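Local coordinates for leucine rich repeat and phosphatase domain containing protein (Entamoeba histolytica, PDB 3EMU) that probably binds phosphate groups through a dual-specificity phosphatase domain, a fold whose active members hydrolyse phosphate monoesters, at residues Thr11-Tyr16 and Ala103-Phe108; Ile17-Phe22 and Asn99-Ile104; Phe79-Ile84 and Leu109-Arg114. All coordinates share one frame; numbering follows the deposited sequence.

How the interactions relate
All three interactions use helix 100-112 and follow it from its N-terminal turn to its C-terminal end. Interactions 1 and 2 are buried and set the helix against two neighbouring antiparallel strands of the sheet, 11-14 and 17-21; they share Ala103 and Ile104, and their centres lie about 7 Å apart. Interaction 3 is a surface contact in which the end of the helix meets helix 68-85 instead. The chemistry changes along the way: interaction 2 combines aliphatic packing with an anion site at the helix start, interaction 1 is wholly apolar, and interaction 3 brings isoleucine ends to exposed tyrosine rings, edge-on or obliquely.

Interaction 1: Thr11-Tyr16 and Ala103-Phe108; sequences TQIIQY and AIVIAF
Ile13 and Ile14 of the edge strand reach helix 100-112 through two apolar contacts, with Val105 and Phe108. The first is purely aliphatic: Ile13 CG2 meets Val105 CG1 at 4.0 Å, the two branched side chains crossing at a slant. In each residue the touching methyl is the branch anti to the backbone N (for Val105 CG1, chi1 167°), and the two methyls meet between backbones whose nearest alpha carbons, those of Ile13 and Val105, stand 8.5 Å apart.

The second contact is aliphatic against aromatic. Ile14 reaches out with its terminal methyl, and CD1 comes to 4.1 Å from Phe108 CE2, arriving at the ring edge and near the ring plane, so this is not a CH-pi contact over a face. In an extended strand Ile13 and Ile14 would face opposite ways; here the backbone of Ile13 turns out of extended geometry (psi -52°), and both CB atoms are directed at the helix.

No hydrogen bond crosses the contact; within the helix, Phe108 N bonds to Ile104 O at 3.0 Å.

The helix thus packs by an apolar side on the edge of the mixed sheet, as in the alpha/beta fold of the dual-specificity phosphatases. Leu19 of strand 17-21 touches both Ile13 and Val105, Ile17 of the same strand touches Phe108, and Val124 of helix 117-127 also packs on Val105.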
# COMPACT_ATOMS: atom_id res chain seq x y z
N THR A 11 -9.46 3.28 4.33
CA THR A 11 -10.14 3.38 3.04
C THR A 11 -9.93 2.11 2.17
O THR A 11 -8.79 1.61 1.98
CB THR A 11 -9.68 4.64 2.27
OG1 THR A 11 -9.89 5.78 3.10
CG2 THR A 11 -10.47 4.84 0.95
N GLN A 12 -11.03 1.58 1.67
CA GLN A 12 -10.95 0.41 0.81
C GLN A 12 -10.54 0.88 -0.59
O GLN A 12 -11.14 1.82 -1.15
CB GLN A 12 -12.28 -0.33 0.69
CG GLN A 12 -12.09 -1.53 -0.23
CD GLN A 12 -13.24 -2.50 -0.29
OE1 GLN A 12 -13.54 -3.19 0.67
NE2 GLN A 12 -13.85 -2.60 -1.47
N ILE A 13 -9.51 0.24 -1.14
CA ILE A 13 -8.99 0.76 -2.42
C ILE A 13 -9.60 -0.02 -3.63
O ILE A 13 -10.17 0.57 -4.52
CB ILE A 13 -7.44 0.82 -2.44
CG1 ILE A 13 -6.91 1.83 -1.37
CG2 ILE A 13 -6.93 1.13 -3.86
CD1 ILE A 13 -7.50 3.28 -1.51
N ILE A 14 -9.50 -1.34 -3.56
CA ILE A 14 -10.18 -2.29 -4.43
C ILE A 14 -10.45 -3.39 -3.42
O ILE A 14 -10.00 -3.33 -2.28
CB ILE A 14 -9.25 -2.85 -5.60
CG1 ILE A 14 -8.09 -3.66 -5.02
CG2 ILE A 14 -8.76 -1.73 -6.55
CD1 ILE A 14 -7.23 -4.38 -6.05
N GLN A 15 -11.15 -4.42 -3.84
CA GLN A 15 -11.56 -5.48 -2.94
C GLN A 15 -10.37 -6.16 -2.29
O GLN A 15 -9.36 -6.42 -2.94
CB GLN A 15 -12.42 -6.49 -3.70
CG GLN A 15 -12.81 -7.68 -2.85
CD GLN A 15 -13.46 -8.80 -3.68
OE1 GLN A 15 -12.96 -9.16 -4.78
NE2 GLN A 15 -14.57 -9.36 -3.16
N TYR A 16 -10.50 -6.41 -0.98
CA TYR A 16 -9.40 -6.97 -0.14
C TYR A 16 -8.25 -6.01 0.25
O TYR A 16 -7.40 -6.38 1.05
CB TYR A 16 -8.81 -8.24 -0.78
CG TYR A 16 -9.83 -9.29 -1.12
CD1 TYR A 16 -10.77 -9.71 -0.16
CD2 TYR A 16 -9.88 -9.85 -2.39
CE1 TYR A 16 -11.72 -10.66 -0.46
CE2 TYR A 16 -10.82 -10.80 -2.71
CZ TYR A 16 -11.74 -11.21 -1.74
OH TYR A 16 -12.68 -12.18 -2.07
N ALA A 103 2.20 5.03 -1.35
CA ALA A 103 3.24 4.68 -2.32
C ALA A 103 3.26 3.16 -2.59
O ALA A 103 3.31 2.73 -3.75
CB ALA A 103 4.62 5.18 -1.89
N ILE A 104 3.19 2.36 -1.52
CA ILE A 104 3.10 0.91 -1.67
C ILE A 104 1.86 0.47 -2.43
O ILE A 104 1.93 -0.45 -3.26
CB ILE A 104 3.19 0.16 -0.28
CG1 ILE A 104 4.60 0.24 0.29
CG2 ILE A 104 2.79 -1.34 -0.37
CD1 ILE A 104 5.66 -0.42 -0.58
N VAL A 105 0.71 1.07 -2.12
CA VAL A 105 -0.54 0.72 -2.79
C VAL A 105 -0.46 1.04 -4.29
O VAL A 105 -0.95 0.28 -5.14
CB VAL A 105 -1.79 1.38 -2.10
CG1 VAL A 105 -3.04 1.28 -2.95
CG2 VAL A 105 -2.07 0.74 -0.70
N ILE A 106 0.15 2.17 -4.62
CA ILE A 106 0.41 2.52 -5.98
C ILE A 106 1.29 1.44 -6.72
O ILE A 106 0.89 0.99 -7.79
CB ILE A 106 1.01 3.91 -6.11
CG1 ILE A 106 -0.04 4.96 -5.69
CG2 ILE A 106 1.52 4.15 -7.56
CD1 ILE A 106 0.49 6.42 -5.66
N ALA A 107 2.45 1.08 -6.16
CA ALA A 107 3.30 0.04 -6.71
C ALA A 107 2.49 -1.24 -6.99
O ALA A 107 2.59 -1.85 -8.10
CB ALA A 107 4.45 -0.25 -5.78
N PHE A 108 1.69 -1.65 -6.01
CA PHE A 108 0.84 -2.80 -6.16
C PHE A 108 -0.12 -2.75 -7.37
O PHE A 108 -0.23 -3.72 -8.12
CB PHE A 108 0.05 -3.09 -4.89
CG PHE A 108 -0.94 -4.20 -5.07
CD1 PHE A 108 -0.51 -5.55 -5.13
CD2 PHE A 108 -2.30 -3.91 -5.24
CE1 PHE A 108 -1.40 -6.60 -5.36
CE2 PHE A 108 -3.20 -4.96 -5.46
CZ PHE A 108 -2.74 -6.30 -5.53

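Interaction 2: Ile17-Phe22 and Asn99-Ile104; sequences IHLGSF and NKAPAI. With SO4 (sulfate ion), chain B.
Leu19 packs tightly onto the first turn of the helix: its CD1 lies 3.5 Å from Ala101 CB, a close approach for two methyl groups. With CG anti to the backbone N (chi1 -174°), the fork of the leucine straddles Ala101 and Pro102. CD1 also rests 3.8 Å from Pro102 N, and CD2 reaches Pro102 CG at 4.2 Å, the two side chains crossing at about a right angle. Gly20 O sits 4.1 Å from Ala101 CB. All four residues are buried, and the short strand and helix segments run nearly antiparallel (163°) with 8.4 Å between their axes.

The N-terminal end of the helix is polar and less enclosed. Here Asn99 and Lys100, both partly exposed, face a sulfate ion, probably from the crystallisation liquor. Asn99 N donates to sulfate O1 at 3.0 Å, and Lys100 N makes a weak bond to O2 at 3.3 Å. The bent Lys100 side chain curls its NZ to the same O2, though the modelled distance is too short to be trusted. Ser94, Thr96 and Val98 complete the site, consistent with the phosphate-binding P-loop of this family, Ser94 and Lys100 standing where its cysteine and arginine usually lie; the helix N-terminus would suit an anion.

Strand 17-21 pairs with strands 11-14 and 89-94, Tyr128 leans on Leu19 and Pro102, and helix 68-85 receives Ala103 and Ile104.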
# COMPACT_ATOMS: atom_id res chain seq x y z
N ILE A 17 -8.22 -4.81 -0.31
CA ILE A 17 -7.11 -3.88 -0.12
C ILE A 17 -7.59 -2.60 0.58
O ILE A 17 -8.46 -1.85 0.07
CB ILE A 17 -6.51 -3.44 -1.49
CG1 ILE A 17 -6.11 -4.65 -2.35
CG2 ILE A 17 -5.35 -2.42 -1.31
CD1 ILE A 17 -4.96 -5.49 -1.82
N HIS A 18 -6.99 -2.34 1.75
CA HIS A 18 -7.37 -1.19 2.56
C HIS A 18 -6.13 -0.38 2.91
O HIS A 18 -5.06 -0.91 3.21
CB HIS A 18 -8.13 -1.65 3.80
CG HIS A 18 -9.35 -2.50 3.50
ND1 HIS A 18 -10.65 -2.01 3.59
CD2 HIS A 18 -9.47 -3.81 3.18
CE1 HIS A 18 -11.51 -2.98 3.33
NE2 HIS A 18 -10.82 -4.08 3.06
N LEU A 19 -6.31 0.93 2.82
CA LEU A 19 -5.26 1.89 3.07
C LEU A 19 -5.56 2.68 4.39
O LEU A 19 -6.66 3.24 4.55
CB LEU A 19 -5.21 2.84 1.89
CG LEU A 19 -4.09 3.86 1.88
CD1 LEU A 19 -2.74 3.18 2.08
CD2 LEU A 19 -4.18 4.64 0.57
N GLY A 20 -4.61 2.68 5.32
CA GLY A 20 -4.81 3.37 6.59
C GLY A 20 -3.56 3.92 7.31
O GLY A 20 -2.44 3.93 6.76
N SER A 21 -3.77 4.34 8.56
CA SER A 21 -2.72 4.91 9.40
C SER A 21 -2.61 4.08 10.69
O SER A 21 -3.53 3.31 11.02
CB SER A 21 -3.09 6.35 9.77
OG SER A 21 -4.32 6.37 10.51
N PHE A 22 -1.50 4.24 11.41
CA PHE A 22 -1.41 3.73 12.79
C PHE A 22 -2.68 3.99 13.60
O PHE A 22 -3.19 3.09 14.28
CB PHE A 22 -0.22 4.36 13.54
CG PHE A 22 -0.11 3.89 14.98
CD1 PHE A 22 0.50 2.67 15.28
CD2 PHE A 22 -0.64 4.66 16.04
CE1 PHE A 22 0.59 2.24 16.60
CE2 PHE A 22 -0.56 4.23 17.35
CZ PHE A 22 0.05 3.04 17.64
N ASN A 99 1.78 9.02 3.14
CA ASN A 99 2.99 9.11 2.34
C ASN A 99 3.44 7.68 1.95
O ASN A 99 3.18 7.24 0.82
CB ASN A 99 4.03 9.84 3.17
CG ASN A 99 5.39 9.91 2.52
OD1 ASN A 99 5.51 9.96 1.30
ND2 ASN A 99 6.45 9.95 3.35
N LYS A 100 4.06 6.96 2.88
CA LYS A 100 4.58 5.61 2.63
C LYS A 100 3.53 4.52 2.26
O LYS A 100 3.74 3.78 1.29
CB LYS A 100 5.46 5.14 3.78
CG LYS A 100 6.79 5.82 3.85
CD LYS A 100 7.62 5.21 4.99
CE LYS A 100 7.84 6.18 6.13
NZ LYS A 100 6.59 6.51 6.82
N ALA A 101 2.45 4.41 3.03
CA ALA A 101 1.44 3.40 2.72
C ALA A 101 0.80 3.61 1.30
O ALA A 101 0.60 2.63 0.54
CB ALA A 101 0.36 3.28 3.79
N PRO A 102 0.48 4.87 0.95
CA PRO A 102 -0.08 5.06 -0.40
C PRO A 102 0.91 4.73 -1.54
O PRO A 102 0.47 4.21 -2.57
CB PRO A 102 -0.47 6.54 -0.42
CG PRO A 102 -0.70 6.89 1.09
CD PRO A 102 0.32 6.06 1.81
N ALA A 103 2.20 5.03 -1.35
CA ALA A 103 3.24 4.68 -2.32
C ALA A 103 3.26 3.16 -2.59
O ALA A 103 3.31 2.73 -3.75
CB ALA A 103 4.62 5.18 -1.89
N ILE A 104 3.19 2.36 -1.52
CA ILE A 104 3.10 0.91 -1.67
C ILE A 104 1.86 0.47 -2.43
O ILE A 104 1.93 -0.45 -3.26
CB ILE A 104 3.19 0.16 -0.28
CG1 ILE A 104 4.60 0.24 0.29
CG2 ILE A 104 2.79 -1.34 -0.37
CD1 ILE A 104 5.66 -0.42 -0.58
S SO4 B . 3.74 8.37 6.58
O1 SO4 B . 2.51 8.02 5.84
O2 SO4 B . 4.96 7.98 5.93
O3 SO4 B . 3.74 9.82 6.66
O4 SO4 B . 3.74 7.70 7.86

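Interaction 3: Phe79-Ile84 and Leu109-Arg114; sequences FIIRSI and LMYYQR
Ile80 O is held by two backbone N-H groups, Ser83 N at 3.0 Å and Ile84 N at 3.1 Å, within the turn that carries Ile81 and Ile84 toward the two tyrosines of the other helix. Ile80 O thus takes an i+3 and an i+4 bond, while Ser83 N also bonds weakly to Phe79 O.

No hydrogen bond passes between the segments; the contact is made by isoleucine ends and tyrosine rings. Ile84 and Tyr112 come at each other from opposite directions, and Ile84 CD1 lies 3.7 Å from Tyr112 OH and 3.8 Å from Tyr112 CZ, reaching the phenol end of the ring obliquely. Ile84 CG2 adds a second touch at that hydroxyl oxygen, at 3.8 Å, so both branches of the isoleucine border it.

Ile81 serves both tyrosines. Its CG1, turned anti to the carbonyl carbon (chi1 -81°), slants past Tyr112 CE1 at 4.2 Å. Its CD1 goes on to Tyr111 CE2 at 4.0 Å, meeting that ring at the edge, near its plane, with the side chains crossing at about a right angle. Both tyrosines are exposed in spite of this packing.

This is a helix-helix contact at the surface end of the layer covering one face of the sheet, where the C-terminal turn of helix 100-112 meets helix 68-85. Toward the protein interior Phe108 takes over: its ring stacks with Tyr112 and receives Ile80, Ile81 and Ile84. Helix 68-85 lies against strands 36-42 and 89-94 through Phe79, Ile80 and Ser83, while Met110 and Tyr111 contact helix 135-151.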
# COMPACT_ATOMS: atom_id res chain seq x y z
N PHE A 79 3.00 -10.49 -0.17
CA PHE A 79 2.19 -10.55 1.05
C PHE A 79 0.81 -10.12 0.67
O PHE A 79 -0.17 -10.76 1.02
CB PHE A 79 2.84 -9.60 2.09
CG PHE A 79 2.12 -9.51 3.42
CD1 PHE A 79 2.34 -10.49 4.42
CD2 PHE A 79 1.30 -8.42 3.72
CE1 PHE A 79 1.72 -10.39 5.69
CE2 PHE A 79 0.68 -8.31 4.98
CZ PHE A 79 0.88 -9.30 5.96
N ILE A 80 0.70 -9.08 -0.16
CA ILE A 80 -0.64 -8.67 -0.61
C ILE A 80 -1.38 -9.75 -1.44
O ILE A 80 -2.56 -10.03 -1.24
CB ILE A 80 -0.59 -7.36 -1.40
CG1 ILE A 80 -0.11 -6.22 -0.48
CG2 ILE A 80 -1.96 -7.02 -2.00
CD1 ILE A 80 0.13 -4.90 -1.19
N ILE A 81 -0.69 -10.36 -2.39
CA ILE A 81 -1.37 -11.34 -3.23
C ILE A 81 -1.69 -12.58 -2.40
O ILE A 81 -2.75 -13.17 -2.56
CB ILE A 81 -0.58 -11.65 -4.57
CG1 ILE A 81 -0.89 -10.54 -5.55
CG2 ILE A 81 -1.07 -12.95 -5.19
CD1 ILE A 81 0.11 -10.36 -6.59
N ARG A 82 -0.80 -12.96 -1.48
CA ARG A 82 -1.13 -14.03 -0.51
C ARG A 82 -2.47 -13.81 0.18
O ARG A 82 -3.15 -14.76 0.54
CB ARG A 82 -0.05 -14.18 0.55
CG ARG A 82 -0.39 -15.21 1.64
CD ARG A 82 0.76 -15.39 2.62
NE ARG A 82 0.63 -14.65 3.88
CZ ARG A 82 1.66 -14.32 4.67
NH1 ARG A 82 2.90 -14.65 4.33
NH2 ARG A 82 1.48 -13.66 5.80
N SER A 83 -2.86 -12.55 0.37
CA SER A 83 -4.08 -12.28 1.12
C SER A 83 -5.29 -12.31 0.19
O SER A 83 -6.39 -12.74 0.58
CB SER A 83 -3.96 -10.94 1.92
OG SER A 83 -5.21 -10.48 2.44
N ILE A 84 -5.10 -11.80 -1.02
CA ILE A 84 -6.14 -11.89 -2.04
C ILE A 84 -6.49 -13.39 -2.31
O ILE A 84 -7.65 -13.78 -2.41
CB ILE A 84 -5.67 -11.22 -3.34
CG1 ILE A 84 -5.69 -9.68 -3.19
CG2 ILE A 84 -6.55 -11.69 -4.50
CD1 ILE A 84 -4.98 -8.90 -4.29
N LEU A 109 -0.85 -1.65 -7.53
CA LEU A 109 -1.80 -1.51 -8.63
C LEU A 109 -1.09 -1.34 -9.99
O LEU A 109 -1.61 -1.79 -11.01
CB LEU A 109 -2.66 -0.28 -8.40
CG LEU A 109 -3.62 -0.19 -7.20
CD1 LEU A 109 -4.20 1.26 -7.16
CD2 LEU A 109 -4.74 -1.21 -7.26
N MET A 110 0.06 -0.66 -10.01
CA MET A 110 0.87 -0.65 -11.20
C MET A 110 1.00 -2.11 -11.72
O MET A 110 0.70 -2.39 -12.89
CB MET A 110 2.25 -0.00 -10.93
CG MET A 110 2.20 1.56 -10.67
SD MET A 110 3.69 2.30 -10.03
CE MET A 110 4.89 2.01 -11.33
N TYR A 111 1.36 -3.04 -10.84
CA TYR A 111 1.64 -4.42 -11.20
C TYR A 111 0.34 -5.19 -11.47
O TYR A 111 0.19 -5.87 -12.50
CB TYR A 111 2.38 -5.07 -10.04
CG TYR A 111 2.69 -6.53 -10.17
CD1 TYR A 111 3.75 -6.97 -10.99
CD2 TYR A 111 1.95 -7.49 -9.48
CE1 TYR A 111 4.04 -8.31 -11.12
CE2 TYR A 111 2.24 -8.87 -9.60
CZ TYR A 111 3.28 -9.27 -10.44
OH TYR A 111 3.61 -10.60 -10.55
N TYR A 112 -0.60 -5.06 -10.53
CA TYR A 112 -1.80 -5.86 -10.50
C TYR A 112 -2.87 -5.46 -11.52
O TYR A 112 -3.74 -6.27 -11.85
CB TYR A 112 -2.42 -5.75 -9.13
CG TYR A 112 -3.43 -6.81 -8.80
CD1 TYR A 112 -3.00 -8.08 -8.42
CD2 TYR A 112 -4.79 -6.53 -8.80
CE1 TYR A 112 -3.88 -9.04 -8.08
CE2 TYR A 112 -5.71 -7.51 -8.47
CZ TYR A 112 -5.23 -8.77 -8.09
OH TYR A 112 -6.09 -9.79 -7.73
N GLN A 113 -2.83 -4.22 -12.00
CA GLN A 113 -3.83 -3.79 -12.95
C GLN A 113 -3.16 -3.14 -14.12
O GLN A 113 -3.80 -2.46 -14.86
CB GLN A 113 -4.80 -2.79 -12.29
CG GLN A 113 -5.55 -3.42 -11.16
CD GLN A 113 -6.62 -2.53 -10.59
OE1 GLN A 113 -6.48 -1.30 -10.60
NE2 GLN A 113 -7.69 -3.13 -10.08
N ARG A 114 -1.85 -3.37 -14.28
CA ARG A 114 -1.05 -2.75 -15.35
C ARG A 114 -1.39 -1.28 -15.55
O ARG A 114 -1.91 -0.87 -16.62
CB ARG A 114 -1.14 -3.49 -16.72
CG ARG A 114 -2.54 -3.88 -17.19
CD ARG A 114 -2.43 -4.80 -18.45
NE ARG A 114 -1.58 -4.24 -19.51
CZ ARG A 114 -2.06 -3.72 -20.64
NH1 ARG A 114 -3.37 -3.70 -20.89
NH2 ARG A 114 -1.23 -3.21 -21.55